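Local coordinates for chitinase (PDB 5DHD), which hydrolyses chitin, the fragment here being its second chitin-binding domain, which probably holds the enzyme on its insoluble substrate, at residues 3-13 with 90-100. Sequence-based numbering, arbitrary orientation. Where two conformers were deposited one is given.
Sequences FVKPGSLSVKV and LYVDGQLWDAW. With PE3 (3,6,9,12,15,18,21,24,27,30,33,36,39-tridecaoxahentetracontane-1,41-diol), chain D; PE3 (3,6,9,12,15,18,21,24,27,30,33,36,39-tridecaoxahentetracontane-1,41-diol), chain E; PE3 (3,6,9,12,15,18,21,24,27,30,33,36,39-tridecaoxahentetracontane-1,41-diol), chain I; PE3 (3,6,9,12,15,18,21,24,27,30,33,36,39-tridecaoxahentetracontane-1,41-diol), chain G.
Val4 N donates to Leu96 O (3.1 Å) and Lys5 N to Trp97 O (2.9 Å), so the N-terminal arm is tied by its backbone to strand 95-99. That strand edges the five-stranded sheet of this two-sheet beta-sandwich, while 9-13 opens the edge strand of the other, and the contact joins the two edges. A classic beta bulge sets both Trp97 and Asp98 opposite Leu90, and each serves the join. Lys5 lays CG over one face of the Trp97 indole, 3.7 Å from the centroid of its six-membered ring, with Val92 on the opposite face. Asp98, its CG anti to the backbone N (chi1 -153°), turns its carboxylate into the type II turn at Lys5 to Ser8. There OD2 takes Gly7 N at 2.8 Å and Leu9 N at 3.1 Å from opposite faces of the carboxylate plane. With an alanine here, the amides of Gly7 and Leu9 would probably be left without their shared acceptor, and this side of the turn less firmly held. Ser8 OG, in contact with Leu90 CD2, donates to Lys5 O, bracing the turn from within. Phe3 lays one ring face over the peptide link between Asp98 and Ala99, its CZ against Ala99 CB. Farther along, Val11 sits over the pyrrole face of Trp100, and one water bridges the two segments, donating to Val11 O and accepting from Trp100 NE1 at 3.0 Å.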
loop_
_atom_site.group_PDB
_atom_site.type_symbol
_atom_site.label_atom_id
_atom_site.label_comp_id
_atom_site.label_asym_id
_atom_site.label_seq_id
_atom_site.Cartn_x
_atom_site.Cartn_y
_atom_site.Cartn_z
ATOM N N PHE A 3 -7.678 15.076 0.668
ATOM C CA PHE A 3 -6.300 14.533 0.490
ATOM C C PHE A 3 -5.319 15.685 0.303
ATOM O O PHE A 3 -5.575 16.611 -0.464
ATOM C CB PHE A 3 -6.264 13.578 -0.714
ATOM C CG PHE A 3 -7.275 12.461 -0.631
ATOM C CD1 PHE A 3 -7.872 11.963 -1.787
ATOM C CD2 PHE A 3 -7.637 11.911 0.594
ATOM C CE1 PHE A 3 -8.811 10.936 -1.721
ATOM C CE2 PHE A 3 -8.576 10.885 0.669
ATOM C CZ PHE A 3 -9.165 10.395 -0.494
ATOM N N VAL A 4 -4.194 15.617 1.006
ATOM C CA VAL A 4 -3.174 16.659 0.934
ATOM C C VAL A 4 -2.434 16.702 -0.398
ATOM O O VAL A 4 -2.149 17.777 -0.924
ATOM C CB VAL A 4 -2.132 16.472 2.069
ATOM C CG1 VAL A 4 -1.011 17.503 1.947
ATOM C CG2 VAL A 4 -2.820 16.594 3.416
ATOM N N LYS A 5 -2.142 15.524 -0.953
ATOM C CA LYS A 5 -1.420 15.440 -2.211
ATOM C C LYS A 5 -2.018 14.443 -3.206
ATOM O O LYS A 5 -1.418 13.388 -3.477
ATOM C CB LYS A 5 0.043 15.055 -1.949
ATOM C CG LYS A 5 0.814 16.045 -1.085
ATOM C CD LYS A 5 1.285 17.245 -1.889
ATOM C CE LYS A 5 2.388 16.850 -2.861
ATOM N NZ LYS A 5 2.835 17.995 -3.704
ATOM N N PRO A 6 -3.211 14.745 -3.750
ATOM C CA PRO A 6 -3.805 13.807 -4.709
ATOM C C PRO A 6 -2.855 13.575 -5.874
ATOM O O PRO A 6 -2.294 14.504 -6.442
ATOM C CB PRO A 6 -5.133 14.468 -5.102
ATOM C CG PRO A 6 -4.930 15.918 -4.761
ATOM C CD PRO A 6 -4.087 15.912 -3.522
ATOM N N GLY A 7 -2.658 12.305 -6.208
ATOM C CA GLY A 7 -1.730 11.966 -7.270
ATOM C C GLY A 7 -0.498 11.256 -6.741
ATOM O O GLY A 7 0.327 10.771 -7.514
ATOM N N SER A 8 -0.365 11.185 -5.419
ATOM C CA SER A 8 0.785 10.515 -4.827
ATOM C C SER A 8 0.599 9.002 -4.701
ATOM O O SER A 8 1.566 8.281 -4.472
ATOM C CB SER A 8 1.125 11.143 -3.458
ATOM O OG SER A 8 -0.012 11.276 -2.622
ATOM N N LEU A 9 -0.633 8.518 -4.865
ATOM C CA LEU A 9 -0.915 7.080 -4.773
ATOM C C LEU A 9 -1.506 6.520 -6.073
ATOM O O LEU A 9 -2.545 6.988 -6.536
ATOM C CB LEU A 9 -1.915 6.787 -3.651
ATOM C CG LEU A 9 -2.390 5.334 -3.459
ATOM C CD1 LEU A 9 -1.197 4.418 -3.053
ATOM C CD2 LEU A 9 -3.449 5.306 -2.356
ATOM N N SER A 10 -0.846 5.516 -6.650
ATOM C CA SER A 10 -1.325 4.870 -7.881
ATOM C C SER A 10 -1.387 3.364 -7.640
ATOM O O SER A 10 -0.476 2.777 -7.079
ATOM C CB SER A 10 -0.399 5.198 -9.052
ATOM O OG SER A 10 -0.496 6.578 -9.363
ATOM N N VAL A 11 -2.482 2.759 -8.077
ATOM C CA VAL A 11 -2.708 1.341 -7.834
ATOM C C VAL A 11 -3.158 0.527 -9.044
ATOM O O VAL A 11 -4.079 0.923 -9.768
ATOM C CB VAL A 11 -3.800 1.166 -6.747
ATOM C CG1 VAL A 11 -3.962 -0.306 -6.353
ATOM C CG2 VAL A 11 -3.463 2.022 -5.512
ATOM N N LYS A 12 -2.480 -0.595 -9.273
ATOM C CA LYS A 12 -2.843 -1.517 -10.355
ATOM C C LYS A 12 -3.308 -2.803 -9.677
ATOM O O LYS A 12 -2.631 -3.318 -8.786
ATOM C CB LYS A 12 -1.651 -1.825 -11.254
ATOM C CG LYS A 12 -1.846 -3.101 -12.060
ATOM C CD LYS A 12 -0.526 -3.598 -12.625
ATOM C CE LYS A 12 -0.229 -2.861 -13.885
ATOM N NZ LYS A 12 1.114 -3.111 -14.502
ATOM N N VAL A 13 -4.459 -3.307 -10.115
ATOM C CA VAL A 13 -5.056 -4.512 -9.549
ATOM C C VAL A 13 -5.141 -5.646 -10.566
ATOM O O VAL A 13 -5.613 -5.446 -11.685
ATOM C CB VAL A 13 -6.496 -4.167 -9.051
ATOM C CG1 VAL A 13 -7.139 -5.341 -8.334
ATOM C CG2 VAL A 13 -6.459 -2.943 -8.117
ATOM N N LEU A 90 -2.578 6.457 2.040
ATOM C CA LEU A 90 -1.173 6.856 2.046
ATOM C C LEU A 90 -0.973 7.983 3.051
ATOM O O LEU A 90 -1.533 9.072 2.903
ATOM C CB LEU A 90 -0.713 7.328 0.669
ATOM C CG LEU A 90 0.672 8.007 0.631
ATOM C CD1 LEU A 90 1.792 7.032 1.018
ATOM C CD2 LEU A 90 0.899 8.571 -0.779
ATOM N N TYR A 91 -0.174 7.703 4.074
ATOM C CA TYR A 91 0.136 8.677 5.109
ATOM C C TYR A 91 1.599 9.068 5.057
ATOM O O TYR A 91 2.478 8.214 4.955
ATOM C CB TYR A 91 -0.165 8.128 6.505
ATOM C CG TYR A 91 -1.635 8.095 6.840
ATOM C CD1 TYR A 91 -2.278 9.230 7.344
ATOM C CD2 TYR A 91 -2.399 6.944 6.618
ATOM C CE1 TYR A 91 -3.653 9.216 7.618
ATOM C CE2 TYR A 91 -3.778 6.921 6.893
ATOM C CZ TYR A 91 -4.387 8.063 7.389
ATOM O OH TYR A 91 -5.735 8.055 7.672
ATOM N N VAL A 92 1.852 10.369 5.113
ATOM C CA VAL A 92 3.210 10.888 5.111
ATOM C C VAL A 92 3.279 11.924 6.224
ATOM O O VAL A 92 2.523 12.900 6.231
ATOM C CB VAL A 92 3.584 11.530 3.768
ATOM C CG1 VAL A 92 4.991 12.180 3.875
ATOM C CG2 VAL A 92 3.575 10.452 2.658
ATOM N N ASP A 93 4.177 11.685 7.174
ATOM C CA ASP A 93 4.361 12.568 8.316
ATOM C C ASP A 93 3.054 12.832 9.060
ATOM O O ASP A 93 2.791 13.951 9.505
ATOM C CB ASP A 93 5.040 13.869 7.870
ATOM C CG ASP A 93 6.452 13.627 7.326
ATOM O OD1 ASP A 93 7.076 12.626 7.737
ATOM O OD2 ASP A 93 6.946 14.421 6.497
ATOM N N GLY A 94 2.235 11.789 9.181
ATOM C CA GLY A 94 0.974 11.898 9.892
ATOM C C GLY A 94 -0.213 12.462 9.133
ATOM O O GLY A 94 -1.323 12.493 9.668
ATOM N N GLN A 95 0.002 12.911 7.900
ATOM C CA GLN A 95 -1.086 13.473 7.104
ATOM C C GLN A 95 -1.525 12.509 6.012
ATOM O O GLN A 95 -0.702 11.786 5.445
ATOM C CB GLN A 95 -0.643 14.768 6.438
ATOM C CG GLN A 95 -0.237 15.870 7.398
ATOM C CD GLN A 95 0.012 17.177 6.672
ATOM O OE1 GLN A 95 1.152 17.533 6.362
ATOM N NE2 GLN A 95 -1.065 17.896 6.380
ATOM N N LEU A 96 -2.819 12.516 5.710
ATOM C CA LEU A 96 -3.357 11.657 4.663
ATOM C C LEU A 96 -3.105 12.330 3.318
ATOM O O LEU A 96 -3.786 13.291 2.952
ATOM C CB LEU A 96 -4.860 11.420 4.870
ATOM C CG LEU A 96 -5.504 10.507 3.807
ATOM C CD1 LEU A 96 -4.886 9.120 3.840
ATOM C CD2 LEU A 96 -7.004 10.401 4.076
ATOM N N TRP A 97 -2.117 11.829 2.587
ATOM C CA TRP A 97 -1.765 12.388 1.287
ATOM C C TRP A 97 -2.691 11.975 0.150
ATOM O O TRP A 97 -3.008 12.786 -0.723
ATOM C CB TRP A 97 -0.323 12.016 0.916
ATOM C CG TRP A 97 0.716 12.949 1.464
ATOM C CD1 TRP A 97 0.645 13.665 2.633
ATOM C CD2 TRP A 97 1.973 13.257 0.870
ATOM N NE1 TRP A 97 1.792 14.416 2.790
ATOM C CE2 TRP A 97 2.625 14.184 1.725
ATOM C CE3 TRP A 97 2.616 12.846 -0.301
ATOM C CZ2 TRP A 97 3.893 14.704 1.434
ATOM C CZ3 TRP A 97 3.877 13.363 -0.592
ATOM C CH2 TRP A 97 4.500 14.285 0.276
ATOM N N ASP A 98 -3.129 10.719 0.160
ATOM C CA ASP A 98 -3.983 10.228 -0.910
ATOM C C ASP A 98 -4.637 8.935 -0.438
ATOM O O ASP A 98 -4.194 8.326 0.536
ATOM C CB ASP A 98 -3.116 9.980 -2.164
ATOM C CG ASP A 98 -3.896 10.115 -3.474
ATOM O OD1 ASP A 98 -5.135 10.256 -3.412
ATOM O OD2 ASP A 98 -3.258 10.087 -4.552
ATOM N N ALA A 99 -5.693 8.514 -1.125
ATOM C CA ALA A 99 -6.377 7.281 -0.757
ATOM C C ALA A 99 -7.066 6.660 -1.962
ATOM O O ALA A 99 -7.424 7.356 -2.915
ATOM C CB ALA A 99 -7.370 7.517 0.376
ATOM N N TRP A 100 -7.243 5.343 -1.901
ATOM C CA TRP A 100 -7.863 4.572 -2.971
ATOM C C TRP A 100 -9.071 3.824 -2.409
ATOM O O TRP A 100 -8.919 3.196 -1.341
ATOM C CB TRP A 100 -6.825 3.588 -3.526
ATOM C CG TRP A 100 -7.277 2.765 -4.699
ATOM C CD1 TRP A 100 -7.283 3.146 -5.999
ATOM C CD2 TRP A 100 -7.760 1.412 -4.673
ATOM N NE1 TRP A 100 -7.733 2.118 -6.797
ATOM C CE2 TRP A 100 -8.039 1.044 -6.003
ATOM C CE3 TRP A 100 -7.981 0.482 -3.654
ATOM C CZ2 TRP A 100 -8.532 -0.220 -6.348
ATOM C CZ3 TRP A 100 -8.469 -0.778 -3.994
ATOM C CH2 TRP A 100 -8.740 -1.116 -5.337
ATOM O OXT TRP A 100 -10.177 3.869 -3.005
HETATM C C42 PE3 D . 1.013 0.517 -13.914
HETATM C C41 PE3 D . 0.113 0.388 -15.125
HETATM O O40 PE3 D . 0.419 -0.836 -15.784
HETATM C C39 PE3 D . -0.440 -0.930 -16.913
HETATM C C38 PE3 D . -0.176 -2.231 -17.677
HETATM O O37 PE3 D . -0.435 -3.350 -16.847
HETATM C C36 PE3 D . -0.175 -4.559 -17.580
HETATM C C35 PE3 D . -0.440 -5.804 -16.686
HETATM O O34 PE3 D . 0.476 -5.815 -15.563
HETATM C C33 PE3 D . 0.209 -6.960 -14.726
HETATM C C32 PE3 D . 1.169 -6.963 -13.516
HETATM O O31 PE3 D . 2.163 -5.927 -13.604
HETATM C C30 PE3 D . 2.984 -6.018 -12.453
HETATM C C29 PE3 D . 4.078 -4.953 -12.482
HETATM O O28 PE3 D . 3.490 -3.649 -12.411
HETATM C C27 PE3 D . 4.567 -2.708 -12.407
HETATM C C26 PE3 D . 4.026 -1.282 -12.293
HETATM O O25 PE3 D . 3.150 -1.145 -11.169
HETATM C C24 PE3 D . 2.770 0.227 -11.150
HETATM C C23 PE3 D . 1.846 0.513 -9.988
HETATM O O22 PE3 D . 0.765 1.317 -10.367
HETATM C C18 PE3 E . -6.090 5.369 10.239
HETATM C C17 PE3 E . -5.432 6.662 10.699
HETATM O O16 PE3 E . -4.074 6.582 10.300
HETATM C C15 PE3 E . -3.329 7.729 10.657
HETATM C C14 PE3 E . -1.908 7.487 10.187
HETATM O O13 PE3 E . -1.376 6.495 11.049
HETATM C C12 PE3 E . -0.060 6.205 10.616
HETATM C C11 PE3 E . 0.528 5.154 11.550
HETATM O O10 PE3 E . -0.307 4.016 11.675
HETATM C C9 PE3 E . 0.402 3.143 12.551
HETATM C C8 PE3 E . -0.331 1.837 12.829
HETATM O O7 PE3 E . -1.731 2.057 12.913
HETATM C C6 PE3 E . -2.303 0.774 13.137
HETATM C C5 PE3 E . -3.826 0.835 13.278
HETATM O O4 PE3 E . -4.376 1.744 12.335
HETATM C C17 PE3 I . -0.300 12.164 -10.727
HETATM O O16 PE3 I . -0.147 10.889 -11.401
HETATM C C15 PE3 I . -0.002 9.907 -10.413
HETATM C C14 PE3 I . 0.173 8.583 -11.090
HETATM O O13 PE3 I . 1.558 8.195 -10.977
HETATM O O31 PE3 G . 3.547 14.550 -5.369
HETATM C C30 PE3 G . 2.558 14.636 -6.397
HETATM C C29 PE3 G . 1.165 14.606 -5.767
HETATM O O HOH W 1 -6.424 2.117 -9.519
#